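Side-chain contacts in beta-glucuronidase (uncultured Clostridium sp., PDB 6U7J), which hydrolyses beta-D-glucuronides as a glycoside hydrolase family 2 enzyme and probably reactivates estrogens in the gut by removing their glucuronic acid: residues 447-452 with 492-497; 469-474 with 484-489; 534-539 with 546-551. One frame throughout, in Å; residues are numbered along the deposited sequence.

Contact 1: residues 447-452 with 492-497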
loop_
_atom_site.group_PDB
_atom_site.type_symbol
_atom_site.label_atom_id
_atom_site.label_comp_id
_atom_site.label_asym_id
_atom_site.label_seq_id
_atom_site.Cartn_x
_atom_site.Cartn_y
_atom_site.Cartn_z
ATOM N N GLY B 447 -9.125 4.831 -37.013
ATOM C CA GLY B 447 -9.456 5.680 -35.880
ATOM C C GLY B 447 -10.249 4.811 -34.927
ATOM O O GLY B 447 -10.878 3.837 -35.348
ATOM N N THR B 448 -10.195 5.136 -33.638
ATOM C CA THR B 448 -10.793 4.253 -32.651
ATOM C C THR B 448 -12.196 4.714 -32.282
ATOM O O THR B 448 -12.485 5.910 -32.202
ATOM C CB THR B 448 -9.948 4.146 -31.378
ATOM O OG1 THR B 448 -10.009 5.386 -30.653
ATOM C CG2 THR B 448 -8.514 3.805 -31.724
ATOM N N MET B 449 -13.053 3.733 -32.018
ATOM C CA MET B 449 -14.468 3.937 -31.764
ATOM C C MET B 449 -14.782 3.791 -30.289
ATOM O O MET B 449 -14.267 2.891 -29.617
ATOM C CB MET B 449 -15.309 2.904 -32.526
ATOM C CG MET B 449 -15.245 3.015 -34.032
ATOM S SD MET B 449 -16.191 4.435 -34.554
ATOM C CE MET B 449 -14.852 5.558 -34.963
ATOM N N ASN B 450 -15.686 4.634 -29.806
ATOM C CA ASN B 450 -16.376 4.341 -28.560
ATOM C C ASN B 450 -17.897 4.360 -28.668
ATOM O O ASN B 450 -18.543 3.714 -27.842
ATOM C CB ASN B 450 -15.935 5.310 -27.453
ATOM C CG ASN B 450 -16.673 6.607 -27.511
ATOM O OD1 ASN B 450 -16.492 7.385 -28.444
ATOM N ND2 ASN B 450 -17.537 6.849 -26.534
ATOM N N VAL B 451 -18.492 5.050 -29.655
ATOM C CA VAL B 451 -19.951 5.099 -29.804
ATOM C C VAL B 451 -20.466 3.719 -30.198
ATOM O O VAL B 451 -19.689 2.859 -30.625
ATOM C CB VAL B 451 -20.398 6.139 -30.850
ATOM C CG1 VAL B 451 -19.884 7.543 -30.521
ATOM C CG2 VAL B 451 -19.958 5.710 -32.244
ATOM N N ASP B 452 -21.780 3.511 -30.086
ATOM C CA ASP B 452 -22.373 2.219 -30.416
ATOM C C ASP B 452 -22.235 1.928 -31.910
ATOM O O ASP B 452 -22.302 2.836 -32.747
ATOM C CB ASP B 452 -23.849 2.189 -29.999
ATOM C CG ASP B 452 -24.046 2.389 -28.491
ATOM O OD1 ASP B 452 -23.226 1.867 -27.699
ATOM O OD2 ASP B 452 -25.030 3.059 -28.090
ATOM N N ILE B 492 -18.938 -9.102 -33.354
ATOM C CA ILE B 492 -19.545 -9.642 -34.564
ATOM C C ILE B 492 -20.377 -8.570 -35.264
ATOM O O ILE B 492 -20.395 -8.496 -36.500
ATOM C CB ILE B 492 -20.361 -10.905 -34.233
ATOM C CG1 ILE B 492 -19.424 -12.033 -33.787
ATOM C CG2 ILE B 492 -21.153 -11.362 -35.448
ATOM C CD1 ILE B 492 -20.153 -13.253 -33.257
ATOM N N LYS B 493 -21.047 -7.705 -34.491
ATOM C CA LYS B 493 -21.789 -6.596 -35.093
ATOM C C LYS B 493 -20.863 -5.632 -35.843
ATOM O O LYS B 493 -21.207 -5.155 -36.932
ATOM C CB LYS B 493 -22.599 -5.856 -34.024
ATOM C CG LYS B 493 -23.681 -6.735 -33.398
ATOM C CD LYS B 493 -24.768 -5.945 -32.673
ATOM C CE LYS B 493 -24.213 -5.176 -31.493
ATOM N NZ LYS B 493 -25.287 -4.706 -30.563
ATOM N N TRP B 494 -19.678 -5.343 -35.291
ATOM C CA TRP B 494 -18.742 -4.448 -35.979
ATOM C C TRP B 494 -18.244 -5.071 -37.283
ATOM O O TRP B 494 -18.061 -4.374 -38.291
ATOM C CB TRP B 494 -17.553 -4.103 -35.069
ATOM C CG TRP B 494 -17.844 -3.086 -33.987
ATOM C CD1 TRP B 494 -18.070 -3.340 -32.667
ATOM C CD2 TRP B 494 -17.927 -1.662 -34.140
ATOM N NE1 TRP B 494 -18.296 -2.166 -31.988
ATOM C CE2 TRP B 494 -18.211 -1.121 -32.869
ATOM C CE3 TRP B 494 -17.792 -0.791 -35.231
ATOM C CZ2 TRP B 494 -18.364 0.248 -32.655
ATOM C CZ3 TRP B 494 -17.946 0.570 -35.017
ATOM C CH2 TRP B 494 -18.228 1.076 -33.740
ATOM N N HIS B 495 -18.005 -6.380 -37.283
ATOM C CA HIS B 495 -17.532 -7.024 -38.503
ATOM C C HIS B 495 -18.629 -7.087 -39.554
ATOM O O HIS B 495 -18.380 -6.840 -40.742
ATOM C CB HIS B 495 -17.027 -8.426 -38.201
ATOM C CG HIS B 495 -16.501 -9.137 -39.404
ATOM N ND1 HIS B 495 -15.479 -8.628 -40.177
ATOM C CD2 HIS B 495 -16.848 -10.320 -39.965
ATOM C CE1 HIS B 495 -15.218 -9.468 -41.163
ATOM N NE2 HIS B 495 -16.035 -10.501 -41.057
ATOM N N GLU B 496 -19.850 -7.413 -39.135
ATOM C CA GLU B 496 -20.942 -7.503 -40.095
ATOM C C GLU B 496 -21.242 -6.142 -40.717
ATOM O O GLU B 496 -21.535 -6.058 -41.915
ATOM C CB GLU B 496 -22.183 -8.094 -39.421
ATOM C CG GLU B 496 -22.184 -9.623 -39.406
ATOM C CD GLU B 496 -23.298 -10.215 -38.551
ATOM O OE1 GLU B 496 -23.975 -9.446 -37.831
ATOM O OE2 GLU B 496 -23.493 -11.456 -38.591
ATOM N N LYS B 497 -21.125 -5.062 -39.934
ATOM C CA LYS B 497 -21.530 -3.748 -40.425
ATOM C C LYS B 497 -20.544 -3.187 -41.444
ATOM O O LYS B 497 -20.954 -2.504 -42.391
ATOM C CB LYS B 497 -21.702 -2.775 -39.261
ATOM C CG LYS B 497 -21.967 -1.341 -39.704
ATOM C CD LYS B 497 -22.571 -0.462 -38.607
ATOM C CE LYS B 497 -23.068 0.848 -39.215
ATOM N NZ LYS B 497 -23.061 1.976 -38.249
#

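Contact 2: residues 469-474 with 484-489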
loop_
_atom_site.group_PDB
_atom_site.type_symbol
_atom_site.label_atom_id
_atom_site.label_comp_id
_atom_site.label_asym_id
_atom_site.label_seq_id
_atom_site.Cartn_x
_atom_site.Cartn_y
_atom_site.Cartn_z
ATOM N N ARG B 469 -13.363 -0.849 -25.849
ATOM C CA ARG B 469 -14.482 -1.555 -25.245
ATOM C C ARG B 469 -14.097 -1.990 -23.846
ATOM O O ARG B 469 -13.060 -2.632 -23.663
ATOM C CB ARG B 469 -14.885 -2.771 -26.089
ATOM C CG ARG B 469 -15.781 -2.412 -27.279
ATOM C CD ARG B 469 -17.043 -1.756 -26.784
ATOM N NE ARG B 469 -17.938 -1.289 -27.834
ATOM C CZ ARG B 469 -18.070 -0.011 -28.178
ATOM N NH1 ARG B 469 -17.337 0.920 -27.570
ATOM N NH2 ARG B 469 -18.942 0.346 -29.120
ATOM N N TYR B 470 -14.938 -1.658 -22.873
ATOM C CA TYR B 470 -14.649 -1.881 -21.468
ATOM C C TYR B 470 -15.788 -2.643 -20.811
ATOM O O TYR B 470 -16.336 -2.250 -19.773
ATOM C CB TYR B 470 -14.401 -0.558 -20.759
ATOM C CG TYR B 470 -13.156 0.152 -21.197
ATOM C CD1 TYR B 470 -11.943 -0.128 -20.598
ATOM C CD2 TYR B 470 -13.191 1.119 -22.203
ATOM C CE1 TYR B 470 -10.798 0.524 -20.961
ATOM C CE2 TYR B 470 -12.031 1.799 -22.584
ATOM C CZ TYR B 470 -10.838 1.487 -21.953
ATOM O OH TYR B 470 -9.673 2.115 -22.293
ATOM N N PHE B 471 -16.174 -3.749 -21.437
ATOM C CA PHE B 471 -17.099 -4.658 -20.790
ATOM C C PHE B 471 -16.467 -5.202 -19.516
ATOM O O PHE B 471 -15.287 -5.556 -19.490
ATOM C CB PHE B 471 -17.483 -5.777 -21.753
ATOM C CG PHE B 471 -18.306 -5.296 -22.933
ATOM C CD1 PHE B 471 -19.566 -4.746 -22.740
ATOM C CD2 PHE B 471 -17.817 -5.382 -24.222
ATOM C CE1 PHE B 471 -20.327 -4.300 -23.822
ATOM C CE2 PHE B 471 -18.574 -4.944 -25.303
ATOM C CZ PHE B 471 -19.827 -4.410 -25.102
ATOM N N GLY B 472 -17.257 -5.247 -18.450
ATOM C CA GLY B 472 -16.743 -5.564 -17.131
ATOM C C GLY B 472 -16.202 -4.373 -16.362
ATOM O O GLY B 472 -15.782 -4.542 -15.208
ATOM N N TRP B 473 -16.161 -3.181 -16.978
ATOM C CA TRP B 473 -15.720 -1.987 -16.273
ATOM C C TRP B 473 -16.713 -0.844 -16.456
ATOM O O TRP B 473 -17.481 -0.551 -15.540
ATOM C CB TRP B 473 -14.319 -1.563 -16.721
ATOM C CG TRP B 473 -13.762 -0.563 -15.763
ATOM C CD1 TRP B 473 -13.663 0.785 -15.948
ATOM C CD2 TRP B 473 -13.287 -0.825 -14.433
ATOM N NE1 TRP B 473 -13.127 1.371 -14.831
ATOM C CE2 TRP B 473 -12.895 0.407 -13.882
ATOM C CE3 TRP B 473 -13.143 -1.988 -13.663
ATOM C CZ2 TRP B 473 -12.380 0.517 -12.588
ATOM C CZ3 TRP B 473 -12.619 -1.878 -12.379
ATOM C CH2 TRP B 473 -12.242 -0.640 -11.856
ATOM N N TYR B 474 -16.706 -0.177 -17.618
ATOM C CA TYR B 474 -17.679 0.890 -17.857
ATOM C C TYR B 474 -19.067 0.339 -18.170
ATOM O O TYR B 474 -20.066 1.026 -17.928
ATOM C CB TYR B 474 -17.211 1.819 -18.993
ATOM C CG TYR B 474 -15.999 2.627 -18.608
ATOM C CD1 TYR B 474 -15.974 3.348 -17.409
ATOM C CD2 TYR B 474 -14.867 2.655 -19.420
ATOM C CE1 TYR B 474 -14.852 4.086 -17.036
ATOM C CE2 TYR B 474 -13.744 3.376 -19.056
ATOM C CZ TYR B 474 -13.741 4.081 -17.859
ATOM O OH TYR B 474 -12.633 4.794 -17.494
ATOM N N TYR B 484 -17.544 -11.943 -21.605
ATOM C CA TYR B 484 -17.358 -12.717 -22.827
ATOM C C TYR B 484 -18.550 -12.624 -23.775
ATOM O O TYR B 484 -18.335 -12.339 -24.966
ATOM C CB TYR B 484 -17.028 -14.171 -22.465
ATOM C CG TYR B 484 -17.425 -15.162 -23.535
ATOM C CD1 TYR B 484 -16.750 -15.201 -24.750
ATOM C CD2 TYR B 484 -18.478 -16.056 -23.329
ATOM C CE1 TYR B 484 -17.099 -16.100 -25.736
ATOM C CE2 TYR B 484 -18.843 -16.963 -24.306
ATOM C CZ TYR B 484 -18.148 -16.977 -25.516
ATOM O OH TYR B 484 -18.487 -17.873 -26.509
ATOM N N PRO B 485 -19.801 -12.834 -23.343
ATOM C CA PRO B 485 -20.919 -12.662 -24.286
ATOM C C PRO B 485 -21.011 -11.264 -24.862
ATOM O O PRO B 485 -21.243 -11.111 -26.069
ATOM C CB PRO B 485 -22.153 -12.988 -23.430
ATOM C CG PRO B 485 -21.644 -13.797 -22.329
ATOM C CD PRO B 485 -20.278 -13.287 -22.025
ATOM N N SER B 486 -20.852 -10.229 -24.026
ATOM C CA SER B 486 -21.025 -8.868 -24.514
ATOM C C SER B 486 -20.000 -8.522 -25.585
ATOM O O SER B 486 -20.332 -7.876 -26.582
ATOM C CB SER B 486 -20.945 -7.872 -23.362
ATOM O OG SER B 486 -22.014 -8.079 -22.469
ATOM N N LEU B 487 -18.747 -8.926 -25.389
ATOM C CA LEU B 487 -17.721 -8.539 -26.348
ATOM C C LEU B 487 -17.847 -9.342 -27.636
ATOM O O LEU B 487 -17.717 -8.778 -28.729
ATOM C CB LEU B 487 -16.325 -8.698 -25.743
ATOM C CG LEU B 487 -15.246 -8.095 -26.655
ATOM C CD1 LEU B 487 -15.423 -6.586 -26.809
ATOM C CD2 LEU B 487 -13.835 -8.425 -26.191
ATOM N N LYS B 488 -18.103 -10.654 -27.532
ATOM C CA LYS B 488 -18.296 -11.463 -28.734
ATOM C C LYS B 488 -19.426 -10.903 -29.586
ATOM O O LYS B 488 -19.277 -10.737 -30.802
ATOM C CB LYS B 488 -18.586 -12.915 -28.372
ATOM C CG LYS B 488 -18.528 -13.874 -29.565
ATOM C CD LYS B 488 -18.834 -15.307 -29.106
ATOM C CE LYS B 488 -19.016 -16.278 -30.281
ATOM N NZ LYS B 488 -17.969 -16.054 -31.298
ATOM N N THR B 489 -20.552 -10.576 -28.955
ATOM C CA THR B 489 -21.683 -10.023 -29.690
ATOM C C THR B 489 -21.311 -8.700 -30.347
ATOM O O THR B 489 -21.615 -8.465 -31.522
ATOM C CB THR B 489 -22.872 -9.829 -28.749
ATOM O OG1 THR B 489 -23.346 -11.105 -28.308
ATOM C CG2 THR B 489 -23.996 -9.095 -29.454
#

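Contact 3: residues 534-539 with 546-551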
loop_
_atom_site.group_PDB
_atom_site.type_symbol
_atom_site.label_atom_id
_atom_site.label_comp_id
_atom_site.label_asym_id
_atom_site.label_seq_id
_atom_site.Cartn_x
_atom_site.Cartn_y
_atom_site.Cartn_z
ATOM N N GLU B 534 -11.607 -12.829 -19.803
ATOM C CA GLU B 534 -12.926 -13.006 -20.393
ATOM C C GLU B 534 -13.038 -12.248 -21.707
ATOM O O GLU B 534 -13.607 -12.763 -22.679
ATOM C CB GLU B 534 -14.000 -12.550 -19.409
ATOM C CG GLU B 534 -14.175 -13.482 -18.206
ATOM C CD GLU B 534 -14.405 -14.908 -18.645
ATOM O OE1 GLU B 534 -15.373 -15.133 -19.396
ATOM O OE2 GLU B 534 -13.615 -15.798 -18.265
ATOM N N ASN B 535 -12.497 -11.025 -21.763
ATOM C CA ASN B 535 -12.465 -10.320 -23.035
ATOM C C ASN B 535 -11.658 -11.107 -24.059
ATOM O O ASN B 535 -12.090 -11.273 -25.204
ATOM C CB ASN B 535 -11.907 -8.906 -22.850
ATOM C CG ASN B 535 -12.948 -7.947 -22.295
ATOM O OD1 ASN B 535 -13.959 -7.671 -22.943
ATOM N ND2 ASN B 535 -12.723 -7.456 -21.074
ATOM N N ASN B 536 -10.508 -11.643 -23.646
ATOM C CA ASN B 536 -9.666 -12.393 -24.569
ATOM C C ASN B 536 -10.395 -13.618 -25.107
ATOM O O ASN B 536 -10.215 -13.997 -26.275
ATOM C CB ASN B 536 -8.369 -12.799 -23.874
ATOM C CG ASN B 536 -7.385 -11.654 -23.784
ATOM O OD1 ASN B 536 -7.597 -10.609 -24.387
ATOM N ND2 ASN B 536 -6.310 -11.841 -23.026
ATOM N N LYS B 537 -11.222 -14.248 -24.265
ATOM C CA LYS B 537 -12.014 -15.389 -24.707
ATOM C C LYS B 537 -12.916 -15.005 -25.870
ATOM O O LYS B 537 -13.053 -15.763 -26.834
ATOM C CB LYS B 537 -12.846 -15.918 -23.544
ATOM C CG LYS B 537 -13.481 -17.260 -23.808
ATOM C CD LYS B 537 -14.396 -17.657 -22.664
ATOM C CE LYS B 537 -15.728 -18.174 -23.200
ATOM N NZ LYS B 537 -16.102 -19.495 -22.619
ATOM N N ALA B 538 -13.532 -13.820 -25.795
ATOM C CA ALA B 538 -14.408 -13.360 -26.866
ATOM C C ALA B 538 -13.646 -13.233 -28.181
ATOM O O ALA B 538 -14.081 -13.742 -29.219
ATOM C CB ALA B 538 -15.044 -12.026 -26.479
ATOM N N MET B 539 -12.502 -12.553 -28.154
ATOM C CA MET B 539 -11.744 -12.331 -29.378
ATOM C C MET B 539 -11.217 -13.637 -29.955
ATOM O O MET B 539 -11.106 -13.776 -31.180
ATOM C CB MET B 539 -10.588 -11.375 -29.109
ATOM C CG MET B 539 -11.007 -10.017 -28.573
ATOM S SD MET B 539 -9.537 -8.996 -28.280
ATOM C CE MET B 539 -9.509 -8.982 -26.480
ATOM N N ILE B 546 -7.730 -8.930 -35.592
ATOM C CA ILE B 546 -6.315 -8.972 -35.954
ATOM C C ILE B 546 -5.423 -8.363 -34.876
ATOM O O ILE B 546 -4.215 -8.208 -35.092
ATOM C CB ILE B 546 -6.053 -8.307 -37.322
ATOM C CG1 ILE B 546 -6.669 -6.914 -37.365
ATOM C CG2 ILE B 546 -6.614 -9.163 -38.441
ATOM C CD1 ILE B 546 -5.970 -5.957 -38.340
ATOM N N GLY B 547 -5.967 -8.021 -33.721
ATOM C CA GLY B 547 -5.104 -7.545 -32.658
ATOM C C GLY B 547 -5.865 -7.237 -31.390
ATOM O O GLY B 547 -7.089 -7.040 -31.393
ATOM N N GLU B 548 -5.100 -7.180 -30.297
ATOM C CA GLU B 548 -5.625 -6.832 -28.985
ATOM C C GLU B 548 -4.633 -5.903 -28.304
ATOM O O GLU B 548 -3.448 -6.230 -28.168
ATOM C CB GLU B 548 -5.880 -8.090 -28.128
ATOM C CG GLU B 548 -4.625 -8.875 -27.738
ATOM C CD GLU B 548 -4.936 -10.309 -27.292
ATOM O OE1 GLU B 548 -5.685 -11.005 -28.019
ATOM O OE2 GLU B 548 -4.434 -10.734 -26.222
ATOM N N HIS B 549 -5.107 -4.740 -27.884
ATOM C CA HIS B 549 -4.264 -3.790 -27.170
ATOM C C HIS B 549 -4.938 -3.535 -25.837
ATOM O O HIS B 549 -6.042 -2.978 -25.790
ATOM C CB HIS B 549 -4.057 -2.495 -27.962
ATOM C CG HIS B 549 -2.864 -2.532 -28.875
ATOM N ND1 HIS B 549 -2.332 -1.397 -29.448
ATOM C CD2 HIS B 549 -2.108 -3.567 -29.318
ATOM C CE1 HIS B 549 -1.291 -1.729 -30.194
ATOM N NE2 HIS B 549 -1.134 -3.041 -30.132
ATOM N N ILE B 550 -4.301 -4.007 -24.763
ATOM C CA ILE B 550 -4.795 -3.756 -23.417
ATOM C C ILE B 550 -4.602 -2.278 -23.111
ATOM O O ILE B 550 -3.607 -1.675 -23.532
ATOM C CB ILE B 550 -4.046 -4.647 -22.414
ATOM C CG1 ILE B 550 -4.423 -6.117 -22.621
ATOM C CG2 ILE B 550 -4.363 -4.240 -20.978
ATOM C CD1 ILE B 550 -3.458 -7.081 -21.963
ATOM N N TRP B 551 -5.558 -1.665 -22.426
ATOM C CA TRP B 551 -5.399 -0.250 -22.146
ATOM C C TRP B 551 -4.648 -0.034 -20.849
ATOM O O TRP B 551 -4.983 -0.607 -19.801
ATOM C CB TRP B 551 -6.694 0.539 -22.085
ATOM C CG TRP B 551 -6.384 1.989 -21.692
ATOM C CD1 TRP B 551 -6.816 2.649 -20.576
ATOM C CD2 TRP B 551 -5.529 2.917 -22.395
ATOM N NE1 TRP B 551 -6.316 3.935 -20.557
ATOM C CE2 TRP B 551 -5.532 4.129 -21.661
ATOM C CE3 TRP B 551 -4.800 2.854 -23.589
ATOM C CZ2 TRP B 551 -4.826 5.261 -22.076
ATOM C CZ3 TRP B 551 -4.087 3.988 -24.008
ATOM C CH2 TRP B 551 -4.107 5.172 -23.251
HETATM O O HOH W 1 -4.515 -9.709 -23.600
#

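Contact 1: residues 447-452 with 492-497
Trp494, from helix 480-498, brings the outer carbons of its benzo ring to Met449 of strand 445-449, an inward-facing contact of the helix layer with the strands of the TIM barrel. The indole carries most of the buried surface. Met449 CG lies 3.6 Å from Trp494 CH2 and 3.8 Å from Trp494 CZ3, approaching the ring obliquely. Met449 points its CB at the helix, but a bend at chi2 (-74°) turns the chain beyond CG aside. The sulfur therefore meets the ring only at a slant, in a Met-aromatic contact with Met449 SD 5.1 Å from the centroid of the Trp494 six-membered ring and 66° off its normal. The other end of the indole is anchored within its own helix, where Trp494 NE1 donates to Asp490 OD2. Val465 and Ile467 of the neighbouring strand 465-468 also pack on the indole, wedging it between helix and sheet. Further along the chain, the backbone of Asp452 approaches the indole obliquely, while Val451 O, which accepts a hydrogen bond from Arg469 NH2, sits at its edge, near the ring plane, in a packing contact 3.6 Å from Trp494 CZ2.

Contact 2: residues 469-474 with 484-489
Phe471 turns one face of its ring to Ser486 and one edge to Leu487, fastening the loop that follows strand 465-468 to the next helix, 480-498. This is a beta-alpha connection of the TIM barrel, at the end of the strands where enzymes of this fold keep their active sites. Ser486 CB stands over the phenyl in a CH-pi contact, 3.6 Å from the centroid of the Phe471 ring and 17° off its normal. Within that face it leans to one side, closest to Phe471 CD1 at 3.5 Å. The hydroxyl plays little part: Ser486 OG is hydrogen-bonded to Arg482 O, one turn back in the helix, leaving the methylene to meet the ring. Leu487 comes in the ring plane instead. With its CG anti to the backbone N (chi1 -171°), it carries Leu487 CD1 to 3.7 Å from Phe471 CD2. The same methyl touches Arg469 CB at 3.9 Å, so one methyl meets two residues of the loop. Beyond CB the arginine chain leads away, NE forming a salt bridge with Asp490 OD2 and the two terminal nitrogens bonding to Asn450 O and Val451 O. The loop is shaped by a type II turn, Trp473 N bonding to Tyr470 O, with Gly472 at the position whose backbone angles would jam a side chain against the preceding carbonyl. At and just after the end of the turn, Trp473 and Tyr474 pack on Leu562 of the second subunit, another copy of this protein. The helix is kinked at Pro485, whose N makes no bond to the preceding turn. Pro485 O is gripped twice, from opposite faces of its plane: by Thr489 N, and by Thr489 OG1 at 3.1 Å.

Contact 3: residues 534-539 with 546-551
Glu548, on strand 545-551, faces Asn536 and Met539 of helix 525-540 inside a beta-alpha-beta unit of the TIM barrel, strand 502-506, helix 525-540, strand 545-551. The short segments run antiparallel, at 170° with axes 10.3 Å apart, as expected for a barrel helix returning beside the strand that follows it. The apolar part belongs to Met539. Its thioether lies across the base of the glutamate, Met539 SD 3.8 Å from Glu548 CB and the methyl CE 4.1 Å from the same CB. Val504 of the preceding strand and Tyr507 also touch Met539, filling the space between helix and sheet. The polar part joins two buried groups that do not bond directly. Amide and carboxylate planes are 24° apart, yet the side chains cross at about a right angle, and Asn536 OD1 stays 3.7 Å from Glu548 OE2. Asn536 OD1 instead accepts from Tyr507 OH. Glu548 CG lies between the backbone N and the carbonyl carbon (chi1 66°), and the chain is extended from there, carrying the carboxylate off the strand to several partners. OE1 forms a salt bridge with Arg589 and a hydrogen bond with Tyr300 OH, while OE2 is bonded to Trp590 NE1. These bonds tie the C-terminal helix 581-592 and strand 297-305 to the same carboxylate, and the nearby arginine would be expected to favour its charged form. The last link is water-mediated: one water accepts from Asn536 ND2 at 2.8 Å and donates to Glu548 OE2 at 2.8 Å.

Overall arrangement
All three contacts join neighbouring parts of one TIM barrel. Contacts 1 and 3 are buried between helix layer and sheet, whereas contact 2 is partly buried, in a loop that also reaches the second subunit. Contacts 1 and 2 share helix 480-498 and are coupled by Arg469, whose NH1 and NH2 probably bond to Asn450 O and Val451 O. Contact 2 touches contact 3 where Leu487 and Lys488 meet Asn535 and Ala538, helix against helix. Contacts 1 and 3 reach the same sheet without touching, their nearest atoms about 7 Å apart. Aromatic packing dominates the first two; contact 3 instead combines a thioether with a buried carboxylate and water.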